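Local coordinates for leucine rich repeat and phosphatase domain containing protein (Entamoeba histolytica, PDB 3EMU) that adopts the dual-specificity phosphatase fold and is classed as a phosphate-ester hydrolase, though its activity and substrate are not established, at residues A101-I106 / I131-G136; L115-A120 / Q140-E145. All coordinates share one frame; numbering follows the deposited sequence.

Contact 1 of 2, residues A101-I106 / I131-G136; sequences APAIVI and IDIESG
The pyrrolidine ring of P102 is the nearest thing to a flat group, and it is met at its CB corner. I131 CG1 lies 4.1 Å from P102 CB, close to the mean plane of the ring, while I133 CD1 stands off to one side of that plane, also 4.1 Å from P102 CB. I106 and I133 meet tip to tip, with I106 CD1 3.6 Å from I133 CD1. I133 gets there by setting CG1 beside its own backbone N (chi1 -60°) and running on extended, which carries CD1 down onto the helix, 3.8 Å from A103 N. Its shorter branch, CG2, rests on A103 CB. I131 comes across I106 at about a right angle, CD1 to CD1. No hydrogen bond joins the two segments, so the contact is hydrophobic packing. N99 OD1 receives E134 N, and S94, which by sequence appears to stand where dual-specificity phosphatases carry the catalytic cysteine, bonds A101 N through OG. The contact lies beside this presumed phosphate-binding loop, near a bound sulfate. Segment 131-136 runs over the first turns of helix 100-112 into helix 135-151, with F121 of helix 117-127 against I106 and I131, and L69 of helix 68-85 against A103.

Contact 2 of 2, residues L115-A120 / Q140-E145; sequences LSFINA and QLKLFE
F117 and E145 join the capped N terminus of helix 117-127 to the flank of helix 135-151, within the helical part of the dual-specificity phosphatase domain. S116 is the N-cap; its OG accepts N119 N in a weak bond, and its CB brushes the E145 carboxylate. The tight part is the buried F117 side chain. CG lies anti to the backbone N (chi1 158°), which turns the ring toward helix 135-151, where L141 crosses it at about a right angle. L141 CD1 is 3.8 Å from F117 CE1, and L141 CB comes up to F117 CD1 at 3.9 Å, so the leucine meets the ring along one CD-CE bond. The corresponding bond, CD2-CE2, meets the extended chain of K142, whose CE lies 3.9 Å from F117 CE2; here the packing passes from buried carbon to a lysine exposed to solvent. Behind this, L141 reaches A107 of helix 100-112 and L69 of helix 68-85, whereas Q140 is turned from the contact and its OE1 accepts from Y70 N and, weakly, from L69 N.

The polar, solvent-facing side is made by K142 and E145. The glutamate chain leaves with CG anti to the backbone N and stays extended to CD, which brings the carboxylate to the first turn of the other helix. A carboxylate at a helix N terminus should be favoured by the helix dipole. F117 N donates to E145 OE2 at 3.0 Å with an N-H...O angle of 162°, arriving from above the carboxylate plane, 49° out of it. The same oxygen is gripped a second time by a water, which donates to E145 OE2 at 2.7 Å and accepts from I118 N at 3.1 Å.

After the sheet strand 89-94 the chain is mostly helical, with no further strand. Helix 100-112 supplies the first segment of contact 1 and helix 117-127 the first of contact 2; only then does the chain return, through 131-136, to close contact 1 across 24 residues, and 140-145 closes contact 2 across 19. The segments alternate, so the two closures cross rather than nest. The loop leading into helix 135-151 is thereby tied to helix 100-112, and the helix itself, further along, to helix 117-127. The contacts also touch: I106 CG2 packs 3.8 Å from A120 CB, and L141 CD2 lies 3.4 Å from A103 O, joining the three helices.

Contact 1 of 2, residues A101-I106 / I131-G136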
ATOM      1  N   ALA A 101      -5.843  -0.610   0.303  1.00 56.65           N
ATOM      2  CA  ALA A 101      -4.574   0.119   0.244  1.00 57.17           C
ATOM      3  C   ALA A 101      -3.637  -0.229   1.449  1.00 57.56           C
ATOM      4  O   ALA A 101      -2.406  -0.417   1.267  1.00 57.49           O
ATOM      5  CB  ALA A 101      -4.758   1.627   0.099  1.00 55.71           C
ATOM      6  N   PRO A 102      -4.202  -0.300   2.668  1.00 57.12           N
ATOM      7  CA  PRO A 102      -3.315  -0.661   3.788  1.00 57.22           C
ATOM      8  C   PRO A 102      -2.742  -2.095   3.696  1.00 57.40           C
ATOM      9  O   PRO A 102      -1.590  -2.297   4.089  1.00 56.89           O
ATOM     10  CB  PRO A 102      -4.210  -0.506   5.022  1.00 56.87           C
ATOM     11  CG  PRO A 102      -5.292   0.536   4.569  1.00 57.20           C
ATOM     12  CD  PRO A 102      -5.507   0.227   3.120  1.00 57.62           C
ATOM     13  N   ALA A 103      -3.533  -3.050   3.188  1.00 56.72           N
ATOM     14  CA  ALA A 103      -3.068  -4.420   2.973  1.00 57.93           C
ATOM     15  C   ALA A 103      -1.839  -4.444   2.038  1.00 58.02           C
ATOM     16  O   ALA A 103      -0.852  -5.129   2.329  1.00 59.05           O
ATOM     17  CB  ALA A 103      -4.186  -5.319   2.432  1.00 55.89           C
ATOM     18  N   ILE A 104      -1.891  -3.682   0.945  1.00 57.30           N
ATOM     19  CA  ILE A 104      -0.751  -3.559   0.047  1.00 56.52           C
ATOM     20  C   ILE A 104       0.474  -2.971   0.742  1.00 57.09           C
ATOM     21  O   ILE A 104       1.604  -3.426   0.499  1.00 56.82           O
ATOM     22  CB  ILE A 104      -1.096  -2.742  -1.261  1.00 56.46           C
ATOM     23  CG1 ILE A 104      -2.007  -3.541  -2.173  1.00 56.25           C
ATOM     24  CG2 ILE A 104       0.174  -2.329  -2.069  1.00 53.99           C
ATOM     25  CD1 ILE A 104      -1.392  -4.841  -2.678  1.00 57.87           C
ATOM     26  N   VAL A 105       0.271  -1.925   1.542  1.00 56.69           N
ATOM     27  CA  VAL A 105       1.377  -1.279   2.243  1.00 56.51           C
ATOM     28  C   VAL A 105       2.035  -2.258   3.237  1.00 56.83           C
ATOM     29  O   VAL A 105       3.265  -2.291   3.383  1.00 56.29           O
ATOM     30  CB  VAL A 105       0.942   0.067   2.936  1.00 56.62           C
ATOM     31  CG1 VAL A 105       1.982   0.575   3.917  1.00 55.17           C
ATOM     32  CG2 VAL A 105       0.651   1.177   1.879  1.00 57.23           C
ATOM     33  N   ILE A 106       1.208  -3.050   3.910  1.00 56.82           N
ATOM     34  CA  ILE A 106       1.702  -4.100   4.752  1.00 56.63           C
ATOM     35  C   ILE A 106       2.594  -5.128   3.978  1.00 57.72           C
ATOM     36  O   ILE A 106       3.704  -5.395   4.426  1.00 57.33           O
ATOM     37  CB  ILE A 106       0.577  -4.790   5.508  1.00 56.17           C
ATOM     38  CG1 ILE A 106      -0.045  -3.805   6.523  1.00 55.25           C
ATOM     39  CG2 ILE A 106       1.104  -6.074   6.210  1.00 54.07           C
ATOM     40  CD1 ILE A 106      -1.282  -4.345   7.274  1.00 50.97           C
ATOM     41  N   ILE A 131      -7.201   1.910   9.963  1.00 64.68           N
ATOM     42  CA  ILE A 131      -7.014   0.589   9.359  1.00 63.16           C
ATOM     43  C   ILE A 131      -8.143  -0.423   9.678  1.00 63.56           C
ATOM     44  O   ILE A 131      -8.492  -0.693  10.856  1.00 63.95           O
ATOM     45  CB  ILE A 131      -5.601   0.012   9.747  1.00 63.50           C
ATOM     46  CG1 ILE A 131      -5.255  -1.217   8.915  1.00 60.92           C
ATOM     47  CG2 ILE A 131      -5.453  -0.217  11.285  1.00 59.62           C
ATOM     48  CD1 ILE A 131      -3.755  -1.586   8.978  1.00 62.70           C
ATOM     49  N   ASP A 132      -8.711  -1.020   8.637  1.00 63.05           N
ATOM     50  CA  ASP A 132      -9.763  -2.004   8.876  1.00 62.95           C
ATOM     51  C   ASP A 132      -9.838  -2.990   7.738  1.00 62.26           C
ATOM     52  O   ASP A 132     -10.632  -2.851   6.794  1.00 61.93           O
ATOM     53  CB  ASP A 132     -11.117  -1.309   9.131  1.00 63.45           C
ATOM     54  CG  ASP A 132     -12.227  -2.299   9.505  1.00 65.22           C
ATOM     55  OD1 ASP A 132     -11.940  -3.482   9.851  1.00 66.21           O
ATOM     56  OD2 ASP A 132     -13.398  -1.886   9.413  1.00 68.75           O
ATOM     57  N   ILE A 133      -8.980  -3.996   7.821  1.00 62.33           N
ATOM     58  CA  ILE A 133      -8.751  -4.842   6.656  1.00 61.64           C
ATOM     59  C   ILE A 133      -9.640  -6.041   6.787  1.00 61.02           C
ATOM     60  O   ILE A 133      -9.615  -6.668   7.817  1.00 61.47           O
ATOM     61  CB  ILE A 133      -7.227  -5.270   6.532  1.00 61.23           C
ATOM     62  CG1 ILE A 133      -6.365  -4.015   6.406  1.00 60.28           C
ATOM     63  CG2 ILE A 133      -7.022  -6.254   5.338  1.00 59.84           C
ATOM     64  CD1 ILE A 133      -4.842  -4.215   6.573  1.00 55.99           C
ATOM     65  N   GLU A 134     -10.403  -6.371   5.755  1.00 61.15           N
ATOM     66  CA  GLU A 134     -11.202  -7.605   5.762  1.00 62.28           C
ATOM     67  C   GLU A 134     -10.374  -8.890   5.977  1.00 62.31           C
ATOM     68  O   GLU A 134      -9.267  -9.031   5.460  1.00 61.71           O
ATOM     69  CB  GLU A 134     -12.030  -7.720   4.474  1.00 62.33           C
ATOM     70  CG  GLU A 134     -12.976  -6.545   4.232  1.00 66.56           C
ATOM     71  CD  GLU A 134     -13.777  -6.675   2.922  1.00 72.19           C
ATOM     72  OE1 GLU A 134     -13.282  -7.215   1.894  1.00 70.62           O
ATOM     73  OE2 GLU A 134     -14.943  -6.209   2.935  1.00 77.26           O
ATOM     74  N   SER A 135     -10.927  -9.844   6.717  1.00 63.12           N
ATOM     75  CA  SER A 135     -10.178 -11.064   7.052  1.00 63.66           C
ATOM     76  C   SER A 135      -9.675 -11.921   5.852  1.00 63.71           C
ATOM     77  O   SER A 135      -8.606 -12.535   5.964  1.00 64.56           O
ATOM     78  CB  SER A 135     -10.954 -11.946   8.034  1.00 63.97           C
ATOM     79  OG  SER A 135     -12.117 -12.416   7.386  1.00 64.87           O
ATOM     80  N   GLY A 136     -10.403 -11.978   4.733  1.00 62.22           N
ATOM     81  CA  GLY A 136      -9.851 -12.608   3.539  1.00 60.47           C
ATOM     82  C   GLY A 136      -8.543 -11.971   3.037  1.00 60.67           C
ATOM     83  O   GLY A 136      -7.638 -12.663   2.527  1.00 59.85           O
TER

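Contact 2 of 2, residues L115-A120 / Q140-E145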
ATOM      1  N   LEU A 115       9.552  -7.640   7.928  1.00 65.20           N
ATOM      2  CA  LEU A 115       8.690  -7.708   9.076  1.00 63.27           C
ATOM      3  C   LEU A 115       7.793  -8.908   8.913  1.00 62.30           C
ATOM      4  O   LEU A 115       7.410  -9.307   7.797  1.00 62.35           O
ATOM      5  CB  LEU A 115       7.877  -6.406   9.234  1.00 63.66           C
ATOM      6  CG  LEU A 115       8.718  -5.136   9.338  1.00 63.34           C
ATOM      7  CD1 LEU A 115       7.832  -3.907   9.481  1.00 62.69           C
ATOM      8  CD2 LEU A 115       9.694  -5.216  10.540  1.00 60.69           C
ATOM      9  N   SER A 116       7.456  -9.522  10.029  1.00 61.35           N
ATOM     10  CA  SER A 116       6.387 -10.480  10.000  1.00 61.38           C
ATOM     11  C   SER A 116       5.076  -9.743   9.614  1.00 60.27           C
ATOM     12  O   SER A 116       5.014  -8.504   9.644  1.00 59.68           O
ATOM     13  CB  SER A 116       6.256 -11.142  11.369  1.00 60.59           C
ATOM     14  OG  SER A 116       6.026 -10.147  12.333  1.00 62.83           O
ATOM     15  N   PHE A 117       4.058 -10.519   9.260  1.00 60.03           N
ATOM     16  CA  PHE A 117       2.761  -9.945   9.030  1.00 61.24           C
ATOM     17  C   PHE A 117       2.310  -9.040  10.201  1.00 61.29           C
ATOM     18  O   PHE A 117       2.004  -7.861   9.997  1.00 61.12           O
ATOM     19  CB  PHE A 117       1.673 -10.990   8.677  1.00 60.88           C
ATOM     20  CG  PHE A 117       0.295 -10.470   8.968  1.00 61.68           C
ATOM     21  CD1 PHE A 117      -0.258  -9.470   8.153  1.00 59.35           C
ATOM     22  CD2 PHE A 117      -0.393 -10.879  10.125  1.00 57.92           C
ATOM     23  CE1 PHE A 117      -1.503  -8.904   8.456  1.00 60.98           C
ATOM     24  CE2 PHE A 117      -1.621 -10.323  10.443  1.00 58.93           C
ATOM     25  CZ  PHE A 117      -2.185  -9.324   9.613  1.00 60.93           C
ATOM     26  N   ILE A 118       2.327  -9.577  11.423  1.00 62.33           N
ATOM     27  CA  ILE A 118       1.775  -8.890  12.615  1.00 62.70           C
ATOM     28  C   ILE A 118       2.532  -7.619  12.935  1.00 62.52           C
ATOM     29  O   ILE A 118       1.942  -6.593  13.300  1.00 63.52           O
ATOM     30  CB  ILE A 118       1.710  -9.844  13.878  1.00 64.35           C
ATOM     31  CG1 ILE A 118       0.908  -9.207  15.044  1.00 65.89           C
ATOM     32  CG2 ILE A 118       3.112 -10.207  14.397  1.00 62.39           C
ATOM     33  CD1 ILE A 118      -0.462  -8.519  14.653  1.00 69.48           C
ATOM     34  N   ASN A 119       3.846  -7.668  12.790  1.00 61.57           N
ATOM     35  CA  ASN A 119       4.670  -6.513  13.090  1.00 60.86           C
ATOM     36  C   ASN A 119       4.525  -5.408  12.035  1.00 60.17           C
ATOM     37  O   ASN A 119       4.634  -4.207  12.343  1.00 60.12           O
ATOM     38  CB  ASN A 119       6.137  -6.927  13.192  1.00 60.94           C
ATOM     39  CG  ASN A 119       6.536  -7.531  14.586  1.00 64.34           C
ATOM     40  OD1 ASN A 119       7.609  -8.160  14.695  1.00 63.57           O
ATOM     41  ND2 ASN A 119       5.735  -7.292  15.635  1.00 61.27           N
ATOM     42  N   ALA A 120       4.351  -5.819  10.776  1.00 59.34           N
ATOM     43  CA  ALA A 120       4.096  -4.873   9.656  1.00 58.55           C
ATOM     44  C   ALA A 120       2.657  -4.284   9.833  1.00 58.10           C
ATOM     45  O   ALA A 120       2.429  -3.089   9.638  1.00 55.69           O
ATOM     46  CB  ALA A 120       4.254  -5.578   8.290  1.00 56.79           C
ATOM     47  N   GLN A 140      -4.699 -13.678   2.909  1.00 61.13           N
ATOM     48  CA  GLN A 140      -3.774 -13.546   1.771  1.00 61.26           C
ATOM     49  C   GLN A 140      -2.414 -12.948   2.149  1.00 60.33           C
ATOM     50  O   GLN A 140      -1.391 -13.248   1.525  1.00 58.87           O
ATOM     51  CB  GLN A 140      -4.403 -12.712   0.647  1.00 60.29           C
ATOM     52  CG  GLN A 140      -5.599 -13.396  -0.007  1.00 62.89           C
ATOM     53  CD  GLN A 140      -6.225 -12.576  -1.160  1.00 62.92           C
ATOM     54  OE1 GLN A 140      -5.558 -12.319  -2.180  1.00 60.78           O
ATOM     55  NE2 GLN A 140      -7.511 -12.207  -1.015  1.00 60.00           N
ATOM     56  N   LEU A 141      -2.407 -12.072   3.151  1.00 59.85           N
ATOM     57  CA  LEU A 141      -1.141 -11.506   3.617  1.00 60.08           C
ATOM     58  C   LEU A 141      -0.321 -12.589   4.326  1.00 60.54           C
ATOM     59  O   LEU A 141       0.891 -12.633   4.206  1.00 59.00           O
ATOM     60  CB  LEU A 141      -1.373 -10.300   4.527  1.00 59.55           C
ATOM     61  CG  LEU A 141      -1.781  -8.997   3.786  1.00 60.76           C
ATOM     62  CD1 LEU A 141      -2.109  -7.897   4.800  1.00 55.80           C
ATOM     63  CD2 LEU A 141      -0.700  -8.517   2.763  1.00 54.00           C
ATOM     64  N   LYS A 142      -1.022 -13.468   5.043  1.00 61.40           N
ATOM     65  CA  LYS A 142      -0.369 -14.585   5.701  1.00 62.36           C
ATOM     66  C   LYS A 142       0.195 -15.580   4.684  1.00 61.85           C
ATOM     67  O   LYS A 142       1.200 -16.197   4.939  1.00 61.57           O
ATOM     68  CB  LYS A 142      -1.316 -15.259   6.714  1.00 61.78           C
ATOM     69  CG  LYS A 142      -1.378 -14.470   7.989  1.00 62.72           C
ATOM     70  CD  LYS A 142      -2.469 -14.978   8.918  1.00 66.39           C
ATOM     71  CE  LYS A 142      -2.631 -14.057  10.156  1.00 65.39           C
ATOM     72  NZ  LYS A 142      -3.861 -14.426  10.951  1.00 67.46           N
ATOM     73  N   LEU A 143      -0.485 -15.732   3.552  1.00 62.11           N
ATOM     74  CA  LEU A 143       0.006 -16.555   2.472  1.00 62.40           C
ATOM     75  C   LEU A 143       1.273 -15.963   1.923  1.00 61.85           C
ATOM     76  O   LEU A 143       2.216 -16.675   1.628  1.00 62.51           O
ATOM     77  CB  LEU A 143      -0.992 -16.605   1.339  1.00 62.70           C
ATOM     78  CG  LEU A 143      -1.447 -17.997   0.917  1.00 68.18           C
ATOM     79  CD1 LEU A 143      -2.601 -18.395   1.839  1.00 72.57           C
ATOM     80  CD2 LEU A 143      -1.948 -18.031  -0.530  1.00 71.57           C
ATOM     81  N   PHE A 144       1.288 -14.652   1.769  1.00 60.67           N
ATOM     82  CA  PHE A 144       2.505 -13.998   1.341  1.00 60.42           C
ATOM     83  C   PHE A 144       3.658 -14.201   2.350  1.00 60.85           C
ATOM     84  O   PHE A 144       4.791 -14.401   1.945  1.00 60.49           O
ATOM     85  CB  PHE A 144       2.247 -12.506   1.113  1.00 58.95           C
ATOM     86  CG  PHE A 144       3.456 -11.731   0.635  1.00 55.84           C
ATOM     87  CD1 PHE A 144       4.167 -12.137  -0.482  1.00 53.55           C
ATOM     88  CD2 PHE A 144       3.851 -10.574   1.295  1.00 53.39           C
ATOM     89  CE1 PHE A 144       5.276 -11.406  -0.928  1.00 53.16           C
ATOM     90  CE2 PHE A 144       4.955  -9.820   0.875  1.00 53.48           C
ATOM     91  CZ  PHE A 144       5.673 -10.234  -0.243  1.00 53.26           C
ATOM     92  N   GLU A 145       3.360 -14.101   3.647  1.00 61.41           N
ATOM     93  CA  GLU A 145       4.330 -14.312   4.707  1.00 62.63           C
ATOM     94  C   GLU A 145       5.036 -15.686   4.475  1.00 63.68           C
ATOM     95  O   GLU A 145       6.274 -15.752   4.418  1.00 63.21           O
ATOM     96  CB  GLU A 145       3.611 -14.302   6.049  1.00 62.30           C
ATOM     97  CG  GLU A 145       4.513 -14.330   7.285  1.00 63.94           C
ATOM     98  CD  GLU A 145       3.720 -14.258   8.584  1.00 63.94           C
ATOM     99  OE1 GLU A 145       2.693 -14.964   8.743  1.00 67.56           O
ATOM    100  OE2 GLU A 145       4.104 -13.474   9.450  1.00 65.01           O
TER
HETATM  101  O   HOH W   1       2.886 -12.639  11.699  1.00 64.69           O